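Local coordinates for protein endosialidase (Enterobacteria phage phi92, PDB 4HIZ) that probably cleaves the alpha-2,8 and alpha-2,9 linkages of sialic acid polymers as a trimeric phage endosialidase built round a beta-propeller, at residues T38-I43 with L61-E66; S119-Q124 with R532-G537; R337-E342 with W385-F390. All coordinates share one frame; numbering follows the deposited sequence. Where two conformers were deposited one is given.

Interaction 1: residues T38-I43 with L61-E66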
loop_
_atom_site.group_PDB
_atom_site.type_symbol
_atom_site.label_atom_id
_atom_site.label_comp_id
_atom_site.label_asym_id
_atom_site.label_seq_id
_atom_site.Cartn_x
_atom_site.Cartn_y
_atom_site.Cartn_z
ATOM N N THR A 38 20.766 41.604 1.206
ATOM C CA THR A 38 20.701 42.014 2.595
ATOM C C THR A 38 19.763 41.109 3.418
ATOM O O THR A 38 19.912 40.945 4.638
ATOM C CB THR A 38 20.160 43.462 2.649
ATOM O OG1 THR A 38 18.876 43.503 1.995
ATOM C CG2 THR A 38 21.112 44.424 1.925
ATOM N N THR A 39 18.787 40.538 2.737
ATOM C CA THR A 39 17.816 39.668 3.379
ATOM C C THR A 39 17.343 38.756 2.283
ATOM O O THR A 39 17.408 39.147 1.103
ATOM C CB THR A 39 16.636 40.484 3.927
ATOM O OG1 THR A 39 15.680 39.598 4.519
ATOM C CG2 THR A 39 15.935 41.228 2.813
ATOM N N LEU A 40 16.873 37.548 2.606
ATOM C CA LEU A 40 16.467 36.647 1.503
ATOM C C LEU A 40 15.232 37.176 0.810
ATOM O O LEU A 40 14.288 37.599 1.490
ATOM C CB LEU A 40 16.230 35.195 1.963
ATOM C CG LEU A 40 17.513 34.502 2.445
ATOM C CD1 LEU A 40 17.210 33.102 2.951
ATOM C CD2 LEU A 40 18.547 34.425 1.322
ATOM N N PRO A 41 15.222 37.144 -0.539
ATOM C CA PRO A 41 14.058 37.607 -1.289
ATOM C C PRO A 41 13.039 36.473 -1.396
ATOM O O PRO A 41 13.171 35.450 -0.722
ATOM C CB PRO A 41 14.654 37.921 -2.656
ATOM C CG PRO A 41 15.699 36.835 -2.843
ATOM C CD PRO A 41 16.315 36.689 -1.440
ATOM N N ASP A 42 12.029 36.657 -2.229
ATOM C CA ASP A 42 11.049 35.613 -2.444
ATOM C C ASP A 42 11.667 34.591 -3.408
ATOM O O ASP A 42 11.488 34.675 -4.621
ATOM C CB ASP A 42 9.803 36.242 -3.057
ATOM C CG ASP A 42 8.611 35.297 -3.063
ATOM O OD1 ASP A 42 8.779 34.093 -2.763
ATOM O OD2 ASP A 42 7.505 35.779 -3.376
ATOM N N ILE A 43 12.408 33.635 -2.862
ATOM C CA ILE A 43 13.161 32.686 -3.682
ATOM C C ILE A 43 12.301 31.903 -4.689
ATOM O O ILE A 43 12.738 31.628 -5.810
ATOM C CB ILE A 43 14.013 31.783 -2.760
ATOM C CG1 ILE A 43 15.080 32.632 -2.079
ATOM C CG2 ILE A 43 14.726 30.645 -3.569
ATOM C CD1 ILE A 43 15.813 31.871 -0.967
ATOM N N LEU A 61 26.460 32.336 3.349
ATOM C CA LEU A 61 26.058 31.067 2.778
ATOM C C LEU A 61 25.240 31.439 1.554
ATOM O O LEU A 61 24.705 32.566 1.468
ATOM C CB LEU A 61 25.191 30.285 3.778
ATOM C CG LEU A 61 25.919 29.932 5.095
ATOM C CD1 LEU A 61 24.942 29.427 6.141
ATOM C CD2 LEU A 61 26.995 28.848 4.782
ATOM N N THR A 62 25.133 30.514 0.595
ATOM C CA THR A 62 24.402 30.822 -0.650
ATOM C C THR A 62 23.135 30.026 -0.730
ATOM O O THR A 62 23.127 28.839 -0.424
ATOM C CB THR A 62 25.319 30.530 -1.872
ATOM O OG1 THR A 62 26.478 31.378 -1.745
ATOM C CG2 THR A 62 24.587 30.810 -3.205
ATOM N N TYR A 63 22.042 30.687 -1.105
ATOM C CA TYR A 63 20.737 30.037 -1.109
ATOM C C TYR A 63 20.267 29.960 -2.543
ATOM O O TYR A 63 20.289 30.987 -3.256
ATOM C CB TYR A 63 19.758 30.896 -0.282
ATOM C CG TYR A 63 20.146 30.928 1.186
ATOM C CD1 TYR A 63 21.191 31.756 1.649
ATOM C CD2 TYR A 63 19.522 30.075 2.109
ATOM C CE1 TYR A 63 21.574 31.752 2.983
ATOM C CE2 TYR A 63 19.888 30.075 3.468
ATOM C CZ TYR A 63 20.912 30.926 3.897
ATOM O OH TYR A 63 21.284 30.944 5.233
ATOM N N VAL A 64 19.858 28.776 -2.999
ATOM C CA VAL A 64 19.542 28.651 -4.440
ATOM C C VAL A 64 18.053 28.603 -4.735
ATOM O O VAL A 64 17.269 28.091 -3.933
ATOM C CB VAL A 64 20.225 27.412 -5.081
ATOM C CG1 VAL A 64 21.730 27.424 -4.723
ATOM C CG2 VAL A 64 19.573 26.131 -4.585
ATOM N N SER A 65 17.663 29.132 -5.892
ATOM C CA SER A 65 16.305 28.933 -6.398
ATOM C C SER A 65 16.247 27.638 -7.202
ATOM O O SER A 65 17.265 27.002 -7.457
ATOM C CB SER A 65 15.878 30.101 -7.320
ATOM O OG SER A 65 16.566 29.981 -8.570
ATOM N N GLU A 66 15.039 27.240 -7.575
ATOM C CA GLU A 66 14.875 26.133 -8.496
ATOM C C GLU A 66 15.657 26.418 -9.780
ATOM O O GLU A 66 15.695 27.558 -10.246
ATOM C CB GLU A 66 13.391 25.925 -8.792
ATOM C CG GLU A 66 12.710 25.122 -7.687
ATOM C CD GLU A 66 13.049 23.635 -7.797
ATOM O OE1 GLU A 66 12.936 23.081 -8.920
ATOM O OE2 GLU A 66 13.447 23.030 -6.779
HETATM O O HOH W 1 12.669 28.832 -6.972
#

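Interaction 2: residues S119-Q124 with R532-G537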
loop_
_atom_site.group_PDB
_atom_site.type_symbol
_atom_site.label_atom_id
_atom_site.label_comp_id
_atom_site.label_asym_id
_atom_site.label_seq_id
_atom_site.Cartn_x
_atom_site.Cartn_y
_atom_site.Cartn_z
ATOM N N SER A 119 16.983 1.120 -5.585
ATOM C CA SER A 119 16.280 1.659 -6.762
ATOM C C SER A 119 16.793 1.011 -8.011
ATOM O O SER A 119 18.001 1.040 -8.278
ATOM C CB SER A 119 16.466 3.176 -6.900
ATOM O OG SER A 119 15.743 3.606 -8.078
ATOM N N GLY A 120 15.861 0.479 -8.792
ATOM C CA GLY A 120 16.149 -0.046 -10.121
ATOM C C GLY A 120 15.836 0.903 -11.266
ATOM O O GLY A 120 15.864 0.487 -12.428
ATOM N N ASP A 121 15.542 2.169 -10.966
ATOM C CA ASP A 121 15.208 3.131 -12.024
ATOM C C ASP A 121 15.911 4.489 -11.831
ATOM O O ASP A 121 15.296 5.556 -12.010
ATOM C CB ASP A 121 13.678 3.305 -12.126
ATOM C CG ASP A 121 13.038 3.626 -10.800
ATOM O OD1 ASP A 121 13.742 4.153 -9.887
ATOM O OD2 ASP A 121 11.784 3.417 -10.696
ATOM N N ASP A 122 17.208 4.439 -11.495
ATOM C CA ASP A 122 18.003 5.642 -11.398
ATOM C C ASP A 122 17.538 6.554 -10.257
ATOM O O ASP A 122 17.796 7.760 -10.288
ATOM C CB ASP A 122 18.094 6.378 -12.753
ATOM C CG ASP A 122 18.814 5.529 -13.795
ATOM O OD1 ASP A 122 19.906 5.027 -13.487
ATOM O OD2 ASP A 122 18.291 5.295 -14.885
ATOM N N GLY A 123 16.870 5.972 -9.261
ATOM C CA GLY A 123 16.535 6.705 -8.040
ATOM C C GLY A 123 15.155 7.338 -8.096
ATOM O O GLY A 123 14.847 8.194 -7.249
ATOM N N GLN A 124 14.335 6.956 -9.082
ATOM C CA GLN A 124 12.978 7.499 -9.100
ATOM C C GLN A 124 12.088 6.823 -8.086
ATOM O O GLN A 124 11.298 7.503 -7.422
ATOM C CB GLN A 124 12.362 7.299 -10.503
ATOM C CG GLN A 124 13.110 8.108 -11.533
ATOM C CD GLN A 124 12.450 7.986 -12.901
ATOM O OE1 GLN A 124 11.476 8.704 -13.179
ATOM N NE2 GLN A 124 12.943 7.065 -13.738
ATOM N N ARG A 532 14.348 9.708 -19.297
ATOM C CA ARG A 532 13.918 8.429 -18.778
ATOM C C ARG A 532 12.887 8.612 -17.659
ATOM O O ARG A 532 12.465 7.625 -17.029
ATOM C CB ARG A 532 15.121 7.663 -18.206
ATOM C CG ARG A 532 16.000 6.904 -19.251
ATOM C CD ARG A 532 16.943 7.861 -19.921
ATOM N NE ARG A 532 17.757 7.286 -21.016
ATOM C CZ ARG A 532 19.033 6.936 -20.890
ATOM N NH1 ARG A 532 19.640 7.020 -19.701
ATOM N NH2 ARG A 532 19.699 6.496 -21.947
ATOM N N ASP A 533 12.505 9.855 -17.371
ATOM C CA ASP A 533 11.723 10.091 -16.160
ATOM C C ASP A 533 10.253 9.728 -16.370
ATOM O O ASP A 533 9.733 9.833 -17.497
ATOM C CB ASP A 533 11.853 11.552 -15.690
ATOM C CG ASP A 533 13.223 11.851 -15.052
ATOM O OD1 ASP A 533 14.004 10.927 -14.731
ATOM O OD2 ASP A 533 13.503 13.044 -14.803
ATOM N N PHE A 534 9.585 9.304 -15.294
ATOM C CA PHE A 534 8.129 9.100 -15.336
ATOM C C PHE A 534 7.487 9.577 -14.065
ATOM O O PHE A 534 8.154 9.696 -13.029
ATOM C CB PHE A 534 7.771 7.596 -15.597
ATOM C CG PHE A 534 8.396 6.646 -14.593
ATOM C CD1 PHE A 534 7.807 6.458 -13.332
ATOM C CD2 PHE A 534 9.595 5.967 -14.893
ATOM C CE1 PHE A 534 8.404 5.606 -12.364
ATOM C CE2 PHE A 534 10.166 5.118 -13.941
ATOM C CZ PHE A 534 9.571 4.937 -12.694
ATOM N N LYS A 535 6.195 9.899 -14.160
ATOM C CA LYS A 535 5.361 10.152 -12.992
ATOM C C LYS A 535 4.853 8.799 -12.504
ATOM O O LYS A 535 4.536 7.918 -13.306
ATOM C CB LYS A 535 4.167 10.997 -13.428
ATOM C CG LYS A 535 3.373 11.519 -12.258
ATOM C CD LYS A 535 2.266 12.505 -12.722
ATOM C CE LYS A 535 2.418 12.925 -14.212
ATOM N NZ LYS A 535 3.555 13.852 -14.529
ATOM N N TYR A 536 4.759 8.604 -11.202
ATOM C CA TYR A 536 4.232 7.317 -10.746
ATOM C C TYR A 536 2.744 7.394 -10.563
ATOM O O TYR A 536 2.265 8.192 -9.733
ATOM C CB TYR A 536 4.892 6.962 -9.430
ATOM C CG TYR A 536 4.586 5.594 -8.890
ATOM C CD1 TYR A 536 5.419 4.506 -9.180
ATOM C CD2 TYR A 536 3.501 5.382 -8.062
ATOM C CE1 TYR A 536 5.165 3.260 -8.626
ATOM C CE2 TYR A 536 3.241 4.141 -7.519
ATOM C CZ TYR A 536 4.096 3.091 -7.783
ATOM O OH TYR A 536 3.850 1.868 -7.219
ATOM N N GLY A 537 1.994 6.554 -11.279
ATOM C CA GLY A 537 0.531 6.593 -11.139
ATOM C C GLY A 537 -0.028 5.186 -10.950
ATOM O O GLY A 537 -1.204 4.943 -11.199
HETATM O O HOH W 2 18.864 7.350 -16.906
#

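Interaction 3: residues R337-E342 with W385-F390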
loop_
_atom_site.group_PDB
_atom_site.type_symbol
_atom_site.label_atom_id
_atom_site.label_comp_id
_atom_site.label_asym_id
_atom_site.label_seq_id
_atom_site.Cartn_x
_atom_site.Cartn_y
_atom_site.Cartn_z
ATOM N N ARG A 337 45.489 3.622 10.819
ATOM C CA ARG A 337 46.256 4.760 10.317
ATOM C C ARG A 337 45.514 6.034 10.656
ATOM O O ARG A 337 44.387 6.241 10.172
ATOM C CB ARG A 337 46.464 4.616 8.809
ATOM C CG ARG A 337 47.354 3.376 8.474
ATOM C CD ARG A 337 47.441 3.079 7.007
ATOM N NE ARG A 337 48.309 1.904 6.811
ATOM C CZ ARG A 337 48.736 1.470 5.642
ATOM N NH1 ARG A 337 48.404 2.110 4.541
ATOM N NH2 ARG A 337 49.536 0.407 5.590
ATOM N N THR A 338 46.106 6.873 11.491
ATOM C CA THR A 338 45.346 8.017 12.043
ATOM C C THR A 338 45.762 9.354 11.447
ATOM O O THR A 338 46.890 9.510 10.937
ATOM C CB THR A 338 45.503 8.114 13.583
ATOM O OG1 THR A 338 46.888 8.222 13.921
ATOM C CG2 THR A 338 44.918 6.869 14.260
ATOM N N ILE A 339 44.846 10.316 11.510
ATOM C CA ILE A 339 45.187 11.689 11.178
ATOM C C ILE A 339 45.786 12.346 12.427
ATOM O O ILE A 339 45.737 11.782 13.532
ATOM C CB ILE A 339 43.947 12.474 10.671
ATOM C CG1 ILE A 339 42.909 12.691 11.794
ATOM C CG2 ILE A 339 43.338 11.748 9.475
ATOM C CD1 ILE A 339 41.763 13.663 11.361
ATOM N N SER A 340 46.384 13.513 12.251
ATOM C CA SER A 340 47.066 14.228 13.333
ATOM C C SER A 340 46.118 14.605 14.465
ATOM O O SER A 340 44.933 14.879 14.219
ATOM C CB SER A 340 47.697 15.504 12.769
ATOM O OG SER A 340 48.622 15.208 11.727
ATOM N N GLN A 341 46.645 14.699 15.685
ATOM C CA GLN A 341 45.829 15.014 16.843
ATOM C C GLN A 341 45.085 16.342 16.671
ATOM O O GLN A 341 43.922 16.480 17.091
ATOM C CB GLN A 341 46.731 15.074 18.091
ATOM C CG GLN A 341 45.906 15.078 19.375
ATOM C CD GLN A 341 45.222 13.749 19.550
ATOM O OE1 GLN A 341 45.893 12.710 19.642
ATOM N NE2 GLN A 341 43.892 13.754 19.576
ATOM N N GLU A 342 45.753 17.306 16.041
ATOM C CA GLU A 342 45.185 18.639 15.820
ATOM C C GLU A 342 43.810 18.566 15.153
ATOM O O GLU A 342 42.909 19.362 15.456
ATOM C CB GLU A 342 46.133 19.458 14.935
ATOM C CG GLU A 342 45.616 20.805 14.514
ATOM C CD GLU A 342 46.644 21.646 13.774
ATOM O OE1 GLU A 342 47.750 21.140 13.483
ATOM O OE2 GLU A 342 46.344 22.826 13.483
ATOM N N TRP A 385 48.997 12.882 5.759
ATOM C CA TRP A 385 47.876 13.614 5.206
ATOM C C TRP A 385 48.225 15.083 5.023
ATOM O O TRP A 385 49.094 15.615 5.739
ATOM C CB TRP A 385 46.714 13.524 6.181
ATOM C CG TRP A 385 46.217 12.157 6.443
ATOM C CD1 TRP A 385 46.693 11.273 7.380
ATOM C CD2 TRP A 385 45.104 11.502 5.798
ATOM N NE1 TRP A 385 45.959 10.102 7.341
ATOM C CE2 TRP A 385 44.980 10.220 6.382
ATOM C CE3 TRP A 385 44.217 11.873 4.765
ATOM C CZ2 TRP A 385 44.010 9.305 5.987
ATOM C CZ3 TRP A 385 43.247 10.952 4.370
ATOM C CH2 TRP A 385 43.151 9.682 4.982
ATOM N N ASN A 386 47.545 15.722 4.069
ATOM C CA ASN A 386 47.501 17.176 3.915
ATOM C C ASN A 386 46.090 17.625 4.326
ATOM O O ASN A 386 45.104 17.010 3.895
ATOM C CB ASN A 386 47.716 17.517 2.445
ATOM C CG ASN A 386 49.113 17.133 1.983
ATOM O OD1 ASN A 386 49.297 16.298 1.091
ATOM N ND2 ASN A 386 50.100 17.724 2.620
ATOM N N TYR A 387 45.992 18.676 5.147
ATOM C CA TYR A 387 44.733 19.065 5.787
ATOM C C TYR A 387 44.266 20.439 5.368
ATOM O O TYR A 387 45.097 21.360 5.178
ATOM C CB TYR A 387 44.948 19.138 7.308
ATOM C CG TYR A 387 45.463 17.863 7.914
ATOM C CD1 TYR A 387 44.599 16.807 8.181
ATOM C CD2 TYR A 387 46.821 17.714 8.219
ATOM C CE1 TYR A 387 45.065 15.617 8.754
ATOM C CE2 TYR A 387 47.301 16.538 8.786
ATOM C CZ TYR A 387 46.416 15.491 9.055
ATOM O OH TYR A 387 46.903 14.327 9.623
ATOM N N LEU A 388 42.938 20.586 5.297
ATOM C CA LEU A 388 42.304 21.880 5.096
ATOM C C LEU A 388 41.113 21.979 6.058
ATOM O O LEU A 388 40.113 21.269 5.881
ATOM C CB LEU A 388 41.786 21.997 3.653
ATOM C CG LEU A 388 42.820 22.144 2.525
ATOM C CD1 LEU A 388 42.148 21.971 1.164
ATOM C CD2 LEU A 388 43.488 23.517 2.607
ATOM N N ARG A 389 41.205 22.842 7.059
ATOM C CA ARG A 389 40.079 23.027 7.968
ATOM C C ARG A 389 38.988 23.839 7.275
ATOM O O ARG A 389 39.271 24.876 6.670
ATOM C CB ARG A 389 40.567 23.792 9.210
ATOM C CG ARG A 389 39.479 24.013 10.266
ATOM C CD ARG A 389 39.322 22.799 11.152
ATOM N NE ARG A 389 40.495 22.593 12.019
ATOM C CZ ARG A 389 40.548 21.667 12.965
ATOM N NH1 ARG A 389 39.527 20.829 13.161
ATOM N NH2 ARG A 389 41.634 21.567 13.739
ATOM N N PHE A 390 37.735 23.396 7.347
ATOM C CA PHE A 390 36.661 24.301 6.926
ATOM C C PHE A 390 36.554 25.444 7.924
ATOM O O PHE A 390 36.668 25.225 9.123
ATOM C CB PHE A 390 35.304 23.587 6.833
ATOM C CG PHE A 390 35.166 22.672 5.645
ATOM C CD1 PHE A 390 35.560 21.337 5.738
ATOM C CD2 PHE A 390 34.603 23.146 4.452
ATOM C CE1 PHE A 390 35.431 20.479 4.659
ATOM C CE2 PHE A 390 34.452 22.274 3.338
ATOM C CZ PHE A 390 34.849 20.942 3.463
HETATM O O HOH W 3 40.184 19.293 15.509
HETATM O O HOH W 4 43.801 23.532 13.954
#

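Interaction 1: residues T38-I43 with L61-E66
Ile43, Tyr63 and Leu40 carry this contact, and they show how a loop with no regular structure can be seated on a strand without one direct hydrogen bond between the two. Leu40 lays both methyls over one face of the Tyr63 ring. Its CD1 lies nearer the middle, 4.0 Å from the centroid and 15° off the normal, a CH-pi contact displaced toward the rim. Leu40 CD2 sits over the CG and CD1 side of the same face, 3.8 Å from Tyr63 CD1, and the two side chains cross at about a right angle.

Ile43 works with two branches. Its CD1 reaches Tyr63 CB at 4.1 Å, near the root of the ring. The CG2 methyl, set anti to the backbone N while CG1 lies beside that nitrogen (chi1 -66°), drops instead onto the main chain further along, 3.6 Å from Val64 O and 3.7 Å from Ser65 CA.

The strand 61-64 is the third in a mixed sheet, paired antiparallel with 49-53 and parallel with 456-460, so the N-terminal region and the propeller share one sheet here. The loop 38-43 links strands 33-36 and 49-53 of that sheet and lies over the side from which Tyr63 projects. Leu40 also touches Tyr53, on the neighbouring strand.

Beyond the apolar patch, water 1 joins the two backbones: it donates to Ile43 O at 3.0 Å and accepts from Glu66 N at 2.9 Å. The polar end of Tyr63 is tied elsewhere, its OH bonding to Arg435 NH1, which should limit the swing of the ring beneath Leu40. Asp42, the centre of an inverse gamma turn, makes a salt bridge through OD2 with Lys523 of the second subunit, while Ile43 packs on Phe529 of that same neighbouring chain.

Interaction 2: residues S119-Q124 with R532-G537
A type I' beta turn, Asp121 to Gln124, at the end of propeller strand 113-119 meets the chain just as it leaves the propeller for the C-terminal part, and Gln124 provides most of the grip. Its amide reads two successive peptide groups. Gln124 OE1 accepts from Phe534 N at 2.9 Å, with an N-H...O angle of 163° and the donor on a lone pair in the carbonyl plane. Gln124 NE2 makes a weak bond to Arg532 O at 3.4 Å and gives a further one to Asp121 O, 3.3 Å away within its own turn and close to the amide plane. Bonds at both ends of the amide thus fix its flip.

The same amide lies against the ring of Phe534, Gln124 NE2 approaching Phe534 CE2 at 3.4 Å and OE1 standing over the face near its rim; the two planes are 44° apart. Phe534 CG sits between the backbone N and carbonyl carbon (chi1 56°), a rotation that folds the ring back under Gln124. Asp121 meets it from another side: Asp121 OD2 lies at the ring edge, 3.3 Å from Phe534 CZ, and also bonds to Thr125 OG1. The turn itself is braced by Ser119 OG, which accepts from the backbone N of both Asp121, forming an ST turn, and Gly123.

At the far side water 2 spans Asp122 OD2 and Arg532 NH1, 2.9 Å from each. Arg532 has its firmer partner in Asp460 of the third subunit, and Tyr518 of that chain meets the Phe534 ring edge-to-face. Lys535 and Tyr536 then continue a sheet of the third subunit in a parallel ladder. Such a crossing of chains is consistent with the intertwined trimer of phage endosialidases, in which the segment following the propeller passes between subunits.

Interaction 3: residues R337-E342 with W385-F390
Tyr387 OH and Ser340 N form the innermost bond of this contact: the phenol oxygen accepts the N-H at 2.8 Å with an angle of 159°, just where a short helix begins. Ser340 is at the N-cap position of that helix, though its side chain makes no capping bond. Alongside, Ile339 CB sits at the edge of the Tyr387 ring, 3.8 Å from Tyr387 CE1.

Ile339 also serves the neighbouring aromatic. Its CG2 methyl stands over the five-membered ring of Trp385, 3.8 Å from the centroid and 12° off the normal, a CH-pi contact over one face. Because CG1 takes the place between backbone N and carbonyl carbon (chi1 68°), CG2 is left beside the nitrogen and turned onto the indole.

Further along, Arg389 NH2 donates to Glu342 O at 3.1 Å. The donor stands well above the carbonyl plane, away from either lone pair. Two waters complete the join: water 3 accepts from Arg389 NH1 and lies 2.7 Å from Glu342 O, and water 4 links Glu342 OE2 to Arg389 NH2, so these opposite charges, 4.9 Å apart, meet through solvent and not directly. Bent at chi2 and chi3, the arginine chain rises from the strand and presents the guanidinium edge to Glu342 O.

In the next shell, Gly372 O accepts from Arg389 NH1, Tyr343 stacks on the Tyr387 ring, and Trp385 packs on Leu359 and Leu361. The whole joins two adjacent four-stranded antiparallel sheets of the beta-propeller: 335-338 is the last strand of one, 386-389 the last strand of the next, and helix 341-344 makes the short passage from the first sheet to strand 347-355 of the second.

Followed from the N terminus, the chain first closes a short loop at interaction 1, where 38-43 folds over 61-66 with 17 residues between, inside the N-terminal region. Some fifty residues on, interaction 2 opens at 119-124 and closes only at 532-537, with 407 residues between, tying an early propeller strand to the chain that leaves the propeller. Interaction 3, 337-342 with 385-390, is nested inside that long loop and fastens two successive propeller sheets. None of the three touch: interactions 2 and 3 have centres about 40 Å apart, interactions 1 and 2 centres about 30 Å apart. Interaction 1 reaches the second subunit and interaction 2 chiefly the third, whereas interaction 3 stays within one chain.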